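Local coordinates for glutathione S-transferase, N-terminal domain protein (Pseudomonas putida, PDB 4NAX) that binds oxidized glutathione disulfide, one molecule per subunit, and probably acts as a transferase of the glutathione S-transferase superfamily, at residues Q111-Q122 and M174-I185. Residues are numbered along the deposited sequence; the frame is centred on the assembly and turned at random.
Sequences QRYQTLQWLMFQ and MAEEYSIADIAI
Ala181 sets its methyl against Trp118, CB to CB 3.8 Å, where helices 111-122 and 180-185 run nearly parallel, 11° between their directions and 8.5 Å between axes. Small residues permit this closeness: one turn on, the CB of Ala184 meets Leu119 CD1, while the other leucine branch, CD2, reaches Ile180 CD1. Met174, bent at both chi2 and chi3, swings its CE methyl over one face of the Trp118 indole, 3.6 Å from the centroid of the six-membered ring: a CH-pi contact, with the sulfur more distant above the five-membered ring. The ring of His167 also meets this indole.

Towards the start of helix 180-185, Thr115 faces two ways. Its OG1 bonds back to Gln111 O, and CG2, anti to the backbone N, lies 3.4 Å from Ser179 OG. That serine oxygen caps Ala181 N, and Asp182 OD2 takes Ser179 N in return, a capping box; OD1 uses its syn lone pair for Met174 N.

At the polar edge Gln111 folds at chi2 (-72°) and accepts from Glu176 N at OE1, 2.9 Å and nearly straight at 165°. Its amide stacks on the Glu176 carboxylate, and a water joins OE1 to Glu177. With an alanine here, Glu176 N is likely to lose its acceptor and the water one of its anchors. Two helices of the all-helical GST C-terminal domain, and the loop 174-179 leading into one of them, are thus joined by an apolar seam, while that loop is fixed by buried capping bonds within and by the Gln111 bond at the more exposed edge.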
ATOM      1  N   GLN A 111      -7.124  16.762  -5.842  1.00 15.15           N
ATOM      2  CA  GLN A 111      -7.973  15.613  -5.533  1.00 15.14           C
ATOM      3  C   GLN A 111      -7.364  14.274  -5.930  1.00 13.87           C
ATOM      4  O   GLN A 111      -7.537  13.276  -5.221  1.00 14.14           O
ATOM      5  CB  GLN A 111      -9.351  15.771  -6.152  1.00 14.98           C
ATOM      6  CG  GLN A 111     -10.237  16.729  -5.363  1.00 16.79           C
ATOM      7  CD  GLN A 111     -10.675  16.111  -4.051  1.00 16.48           C
ATOM      8  OE1 GLN A 111     -11.366  15.097  -4.056  1.00 16.63           O
ATOM      9  NE2 GLN A 111     -10.249  16.683  -2.936  1.00 18.96           N
ATOM     10  N   ARG A 112      -6.634  14.263  -7.040  1.00 13.99           N
ATOM     11  CA  ARG A 112      -5.862  13.082  -7.408  1.00 13.11           C
ATOM     12  C   ARG A 112      -4.974  12.663  -6.233  1.00 12.60           C
ATOM     13  O   ARG A 112      -4.968  11.502  -5.815  1.00 12.93           O
ATOM     14  CB  ARG A 112      -5.012  13.351  -8.651  1.00 14.07           C
ATOM     15  CG  ARG A 112      -3.960  12.294  -8.952  1.00 14.17           C
ATOM     16  CD  ARG A 112      -3.072  12.715 -10.140  1.00 14.10           C
ATOM     17  NE  ARG A 112      -2.013  11.751 -10.380  1.00 14.24           N
ATOM     18  CZ  ARG A 112      -2.216  10.544 -10.914  1.00 14.42           C
ATOM     19  NH1 ARG A 112      -3.425  10.182 -11.332  1.00 15.13           N
ATOM     20  NH2 ARG A 112      -1.216   9.681 -11.027  1.00 15.70           N
ATOM     21  N   TYR A 113      -4.206  13.610  -5.705  1.00 13.39           N
ATOM     22  CA  TYR A 113      -3.247  13.275  -4.652  1.00 13.81           C
ATOM     23  C   TYR A 113      -3.935  12.915  -3.340  1.00 12.62           C
ATOM     24  O   TYR A 113      -3.514  11.996  -2.652  1.00 13.26           O
ATOM     25  CB  TYR A 113      -2.183  14.379  -4.492  1.00 13.95           C
ATOM     26  CG  TYR A 113      -1.406  14.554  -5.785  1.00 13.63           C
ATOM     27  CD1 TYR A 113      -0.710  13.495  -6.330  1.00 14.42           C
ATOM     28  CD2 TYR A 113      -1.405  15.760  -6.473  1.00 14.37           C
ATOM     29  CE1 TYR A 113      -0.053  13.605  -7.538  1.00 14.75           C
ATOM     30  CE2 TYR A 113      -0.762  15.884  -7.694  1.00 14.15           C
ATOM     31  CZ  TYR A 113      -0.092  14.806  -8.225  1.00 14.69           C
ATOM     32  OH  TYR A 113       0.513  14.942  -9.458  1.00 16.60           O
ATOM     33  N   GLN A 114      -5.026  13.585  -2.993  1.00 13.46           N
ATOM     34  CA  GLN A 114      -5.771  13.200  -1.787  1.00 13.36           C
ATOM     35  C   GLN A 114      -6.316  11.781  -1.925  1.00 13.13           C
ATOM     36  O   GLN A 114      -6.329  11.010  -0.955  1.00 13.63           O
ATOM     37  CB  GLN A 114      -6.936  14.145  -1.493  1.00 15.16           C
ATOM     38  CG  GLN A 114      -6.548  15.598  -1.276  1.00 16.36           C
ATOM     39  CD  GLN A 114      -5.502  15.779  -0.187  1.00 18.54           C
ATOM     40  OE1 GLN A 114      -5.660  15.274   0.925  1.00 21.21           O
ATOM     41  NE2 GLN A 114      -4.435  16.478  -0.509  1.00 20.99           N
ATOM     42  N   THR A 115      -6.748  11.418  -3.133  1.00 13.02           N
ATOM     43  CA  THR A 115      -7.269  10.076  -3.370  1.00 12.73           C
ATOM     44  C   THR A 115      -6.164   9.027  -3.212  1.00 12.74           C
ATOM     45  O   THR A 115      -6.343   7.977  -2.560  1.00 12.60           O
ATOM     46  CB  THR A 115      -7.920   9.974  -4.752  1.00 13.08           C
ATOM     47  OG1 THR A 115      -8.969  10.949  -4.852  1.00 14.54           O
ATOM     48  CG2 THR A 115      -8.513   8.613  -4.950  1.00 13.73           C
ATOM     49  N   LEU A 116      -5.002   9.309  -3.796  1.00 12.09           N
ATOM     50  CA  LEU A 116      -3.868   8.401  -3.693  1.00 12.51           C
ATOM     51  C   LEU A 116      -3.396   8.252  -2.245  1.00 12.28           C
ATOM     52  O   LEU A 116      -3.000   7.183  -1.825  1.00 12.28           O
ATOM     53  CB  LEU A 116      -2.728   8.828  -4.615  1.00 12.52           C
ATOM     54  CG  LEU A 116      -3.024   8.800  -6.103  1.00 13.40           C
ATOM     55  CD1 LEU A 116      -1.845   9.321  -6.915  1.00 16.17           C
ATOM     56  CD2 LEU A 116      -3.389   7.408  -6.590  1.00 14.50           C
ATOM     57  N   GLN A 117      -3.438   9.339  -1.486  1.00 12.16           N
ATOM     58  CA  GLN A 117      -3.161   9.303  -0.065  1.00 11.94           C
ATOM     59  C   GLN A 117      -4.058   8.291   0.648  1.00 11.89           C
ATOM     60  O   GLN A 117      -3.582   7.432   1.391  1.00 12.20           O
ATOM     61  CB  GLN A 117      -3.363  10.694   0.523  1.00 12.61           C
ATOM     62  CG  GLN A 117      -3.414  10.783   2.029  1.00 12.79           C
ATOM     63  CD  GLN A 117      -3.793  12.196   2.410  1.00 13.07           C
ATOM     64  OE1 GLN A 117      -2.948  13.074   2.530  1.00 13.56           O
ATOM     65  NE2 GLN A 117      -5.087  12.444   2.478  1.00 15.13           N
ATOM     66  N   TRP A 118      -5.369   8.391   0.438  1.00 11.84           N
ATOM     67  CA  TRP A 118      -6.260   7.471   1.114  1.00 12.45           C
ATOM     68  C   TRP A 118      -6.136   6.027   0.616  1.00 11.42           C
ATOM     69  O   TRP A 118      -6.294   5.089   1.400  1.00 12.04           O
ATOM     70  CB  TRP A 118      -7.693   7.986   1.067  1.00 12.33           C
ATOM     71  CG  TRP A 118      -7.889   9.188   1.960  1.00 13.07           C
ATOM     72  CD1 TRP A 118      -8.177  10.473   1.563  1.00 13.75           C
ATOM     73  CD2 TRP A 118      -7.777   9.233   3.389  1.00 12.95           C
ATOM     74  NE1 TRP A 118      -8.260  11.296   2.661  1.00 15.39           N
ATOM     75  CE2 TRP A 118      -8.017  10.558   3.793  1.00 14.13           C
ATOM     76  CE3 TRP A 118      -7.498   8.285   4.366  1.00 13.37           C
ATOM     77  CZ2 TRP A 118      -8.021  10.935   5.148  1.00 15.36           C
ATOM     78  CZ3 TRP A 118      -7.506   8.653   5.689  1.00 14.18           C
ATOM     79  CH2 TRP A 118      -7.760   9.971   6.068  1.00 15.06           C
ATOM     80  N   LEU A 119      -5.806   5.861  -0.661  1.00 11.63           N
ATOM     81  CA  LEU A 119      -5.479   4.543  -1.191  1.00 11.68           C
ATOM     82  C   LEU A 119      -4.267   3.925  -0.487  1.00 11.65           C
ATOM     83  O   LEU A 119      -4.273   2.750  -0.128  1.00 11.98           O
ATOM     84  CB  LEU A 119      -5.261   4.628  -2.705  1.00 12.01           C
ATOM     85  CG  LEU A 119      -4.882   3.323  -3.394  1.00 12.67           C
ATOM     86  CD1 LEU A 119      -5.971   2.272  -3.255  1.00 13.88           C
ATOM     87  CD2 LEU A 119      -4.541   3.587  -4.864  1.00 13.56           C
ATOM     88  N   MET A 120      -3.233   4.739  -0.282  1.00 11.69           N
ATOM     89  CA  MET A 120      -2.026   4.263   0.409  1.00 11.80           C
ATOM     90  C   MET A 120      -2.306   3.948   1.890  1.00 11.68           C
ATOM     91  O   MET A 120      -1.794   2.969   2.427  1.00 12.51           O
ATOM     92  CB  MET A 120      -0.938   5.326   0.309  1.00 12.43           C
ATOM     93  CG  MET A 120      -0.365   5.492  -1.089  1.00 12.44           C
ATOM     94  SD  MET A 120       0.542   4.028  -1.608  1.00 14.29           S
ATOM     95  CE  MET A 120       0.951   4.549  -3.277  1.00 15.52           C
ATOM     96  N   PHE A 121      -3.137   4.758   2.536  1.00 11.88           N
ATOM     97  CA  PHE A 121      -3.591   4.514   3.893  1.00 11.69           C
ATOM     98  C   PHE A 121      -4.264   3.131   3.965  1.00 11.53           C
ATOM     99  O   PHE A 121      -4.042   2.343   4.902  1.00 12.08           O
ATOM    100  CB  PHE A 121      -4.531   5.646   4.328  1.00 13.02           C
ATOM    101  CG  PHE A 121      -5.345   5.369   5.564  1.00 12.48           C
ATOM    102  CD1 PHE A 121      -4.844   5.634   6.821  1.00 13.56           C
ATOM    103  CD2 PHE A 121      -6.626   4.878   5.449  1.00 14.17           C
ATOM    104  CE1 PHE A 121      -5.617   5.419   7.948  1.00 14.17           C
ATOM    105  CE2 PHE A 121      -7.399   4.650   6.575  1.00 14.15           C
ATOM    106  CZ  PHE A 121      -6.884   4.913   7.827  1.00 14.69           C
ATOM    107  N   GLN A 122      -5.087   2.828   2.962  1.00 11.46           N
ATOM    108  CA  GLN A 122      -5.720   1.527   2.901  1.00 11.60           C
ATOM    109  C   GLN A 122      -4.686   0.418   2.763  1.00 11.42           C
ATOM    110  O   GLN A 122      -4.710  -0.594   3.483  1.00 11.80           O
ATOM    111  CB  GLN A 122      -6.738   1.475   1.755  1.00 11.68           C
ATOM    112  CG  GLN A 122      -7.574   0.204   1.738  1.00 11.48           C
ATOM    113  CD  GLN A 122      -6.826  -0.999   1.190  1.00 11.83           C
ATOM    114  OE1 GLN A 122      -6.265  -0.937   0.104  1.00 12.06           O
ATOM    115  NE2 GLN A 122      -6.849  -2.111   1.907  1.00 12.46           N
ATOM    116  N   MET A 174     -14.485   9.213   0.612  1.00 14.73           N
ATOM    117  CA  MET A 174     -13.154   9.602   1.082  1.00 14.57           C
ATOM    118  C   MET A 174     -12.646  10.895   0.447  1.00 15.00           C
ATOM    119  O   MET A 174     -12.067  11.761   1.130  1.00 16.49           O
ATOM    120  CB  MET A 174     -12.151   8.476   0.839  1.00 15.28           C
ATOM    121  CG  MET A 174     -12.420   7.215   1.653  1.00 16.42           C
ATOM    122  SD  MET A 174     -12.471   7.427   3.445  1.00 15.51           S
ATOM    123  CE  MET A 174     -10.770   7.867   3.787  1.00 16.04           C
ATOM    124  N   ALA A 175     -12.829  11.011  -0.862  1.00 15.36           N
ATOM    125  CA  ALA A 175     -12.498  12.221  -1.598  1.00 15.79           C
ATOM    126  C   ALA A 175     -13.802  12.881  -2.052  1.00 17.46           C
ATOM    127  O   ALA A 175     -14.887  12.434  -1.689  1.00 18.28           O
ATOM    128  CB  ALA A 175     -11.591  11.899  -2.770  1.00 16.64           C
ATOM    129  N   GLU A 176     -13.706  13.974  -2.808  1.00 16.71           N
ATOM    130  CA  GLU A 176     -14.903  14.736  -3.176  1.00 17.48           C
ATOM    131  C   GLU A 176     -15.876  13.967  -4.052  1.00 17.86           C
ATOM    132  O   GLU A 176     -17.085  14.217  -3.999  1.00 21.06           O
ATOM    133  CB  GLU A 176     -14.522  16.080  -3.810  1.00 18.94           C
ATOM    134  CG  GLU A 176     -13.907  17.026  -2.772  1.00 22.46           C
ATOM    135  CD  GLU A 176     -13.339  18.323  -3.318  1.00 28.37           C
ATOM    136  OE1 GLU A 176     -13.210  18.465  -4.549  1.00 29.52           O
ATOM    137  OE2 GLU A 176     -12.995  19.208  -2.498  1.00 33.87           O
ATOM    138  N   GLU A 177     -15.347  13.036  -4.840  1.00 17.08           N
ATOM    139  CA  GLU A 177     -16.167  12.100  -5.601  0.50 16.51           C
ATOM    140  C   GLU A 177     -15.818  10.671  -5.208  1.00 15.66           C
ATOM    141  O   GLU A 177     -14.677  10.379  -4.817  1.00 15.64           O
ATOM    142  CB  GLU A 177     -15.948  12.264  -7.110  0.50 20.06           C
ATOM    143  CG  GLU A 177     -16.467  13.567  -7.699  0.50 20.98           C
ATOM    144  CD  GLU A 177     -15.536  14.738  -7.445  0.50 34.27           C
ATOM    145  OE1 GLU A 177     -16.026  15.788  -6.986  0.50 28.06           O
ATOM    146  OE2 GLU A 177     -14.317  14.608  -7.689  0.50 60.48           O
ATOM    147  N   TYR A 178     -16.801   9.780  -5.318  1.00 15.69           N
ATOM    148  CA  TYR A 178     -16.578   8.347  -5.198  1.00 15.39           C
ATOM    149  C   TYR A 178     -15.349   7.966  -6.011  1.00 14.00           C
ATOM    150  O   TYR A 178     -15.168   8.420  -7.142  1.00 14.79           O
ATOM    151  CB  TYR A 178     -17.808   7.602  -5.707  1.00 15.69           C
ATOM    152  CG  TYR A 178     -17.731   6.082  -5.696  1.00 15.24           C
ATOM    153  CD1 TYR A 178     -17.560   5.383  -4.517  1.00 15.77           C
ATOM    154  CD2 TYR A 178     -17.887   5.357  -6.872  1.00 16.02           C
ATOM    155  CE1 TYR A 178     -17.552   3.996  -4.496  1.00 15.43           C
ATOM    156  CE2 TYR A 178     -17.878   3.980  -6.871  1.00 15.31           C
ATOM    157  CZ  TYR A 178     -17.706   3.290  -5.681  1.00 15.13           C
ATOM    158  OH  TYR A 178     -17.720   1.907  -5.651  1.00 15.56           O
ATOM    159  N   SER A 179     -14.476   7.150  -5.432  1.00 14.04           N
ATOM    160  CA  SER A 179     -13.179   6.905  -6.056  1.00 12.77           C
ATOM    161  C   SER A 179     -12.630   5.539  -5.712  1.00 12.36           C
ATOM    162  O   SER A 179     -13.183   4.788  -4.889  1.00 12.96           O
ATOM    163  CB  SER A 179     -12.169   7.946  -5.566  1.00 14.06           C
ATOM    164  OG  SER A 179     -11.721   7.653  -4.237  1.00 13.89           O
ATOM    165  N   ILE A 180     -11.488   5.241  -6.332  1.00 12.39           N
ATOM    166  CA  ILE A 180     -10.737   4.041  -5.999  1.00 12.43           C
ATOM    167  C   ILE A 180     -10.365   3.935  -4.519  1.00 11.92           C
ATOM    168  O   ILE A 180     -10.129   2.817  -4.037  1.00 12.87           O
ATOM    169  CB  ILE A 180      -9.479   3.871  -6.887  1.00 11.89           C
ATOM    170  CG1 ILE A 180      -8.501   5.044  -6.770  1.00 12.90           C
ATOM    171  CG2 ILE A 180      -9.906   3.602  -8.321  1.00 13.85           C
ATOM    172  CD1 ILE A 180      -7.228   4.841  -7.582  1.00 13.78           C
ATOM    173  N   ALA A 181     -10.269   5.053  -3.791  1.00 11.94           N
ATOM    174  CA  ALA A 181     -10.008   4.949  -2.345  1.00 12.29           C
ATOM    175  C   ALA A 181     -11.174   4.260  -1.628  1.00 12.34           C
ATOM    176  O   ALA A 181     -10.959   3.462  -0.709  1.00 12.97           O
ATOM    177  CB  ALA A 181      -9.734   6.315  -1.725  1.00 13.42           C
ATOM    178  N   ASP A 182     -12.408   4.590  -1.998  1.00 12.40           N
ATOM    179  CA  ASP A 182     -13.575   3.928  -1.406  1.00 12.69           C
ATOM    180  C   ASP A 182     -13.605   2.451  -1.758  1.00 11.89           C
ATOM    181  O   ASP A 182     -13.881   1.598  -0.914  1.00 12.56           O
ATOM    182  CB  ASP A 182     -14.864   4.595  -1.843  1.00 13.53           C
ATOM    183  CG  ASP A 182     -14.835   6.087  -1.609  1.00 14.03           C
ATOM    184  OD1 ASP A 182     -14.772   6.508  -0.439  1.00 15.05           O
ATOM    185  OD2 ASP A 182     -14.852   6.839  -2.591  1.00 14.74           O
ATOM    186  N   ILE A 183     -13.326   2.165  -3.025  1.00 12.27           N
ATOM    187  CA  ILE A 183     -13.327   0.789  -3.504  1.00 12.26           C
ATOM    188  C   ILE A 183     -12.261  -0.043  -2.775  1.00 11.76           C
ATOM    189  O   ILE A 183     -12.469  -1.226  -2.490  1.00 12.35           O
ATOM    190  CB  ILE A 183     -13.166   0.755  -5.036  1.00 12.59           C
ATOM    191  CG1 ILE A 183     -14.424   1.370  -5.677  1.00 13.45           C
ATOM    192  CG2 ILE A 183     -12.939  -0.667  -5.540  1.00 13.58           C
ATOM    193  CD1 ILE A 183     -14.283   1.643  -7.158  1.00 15.58           C
ATOM    194  N   ALA A 184     -11.136   0.569  -2.437  1.00 11.81           N
ATOM    195  CA  ALA A 184     -10.093  -0.145  -1.708  1.00 11.77           C
ATOM    196  C   ALA A 184     -10.465  -0.395  -0.243  1.00 11.69           C
ATOM    197  O   ALA A 184     -10.132  -1.436   0.309  1.00 11.89           O
ATOM    198  CB  ALA A 184      -8.786   0.639  -1.765  1.00 12.17           C
ATOM    199  N   ILE A 185     -11.126   0.574   0.389  1.00 12.17           N
ATOM    200  CA  ILE A 185     -11.359   0.534   1.827  1.00 11.58           C
ATOM    201  C   ILE A 185     -12.587  -0.278   2.248  1.00 11.52           C
ATOM    202  O   ILE A 185     -12.513  -1.112   3.149  1.00 12.00           O
ATOM    203  CB  ILE A 185     -11.471   1.977   2.369  1.00 12.12           C
ATOM    204  CG1 ILE A 185     -10.105   2.662   2.331  1.00 12.01           C
ATOM    205  CG2 ILE A 185     -12.078   2.006   3.759  1.00 13.30           C
ATOM    206  CD1 ILE A 185     -10.153   4.161   2.495  1.00 13.13           C
TER
HETATM  207  O   HOH W   1     -12.438  13.401  -5.966  1.00 16.36           O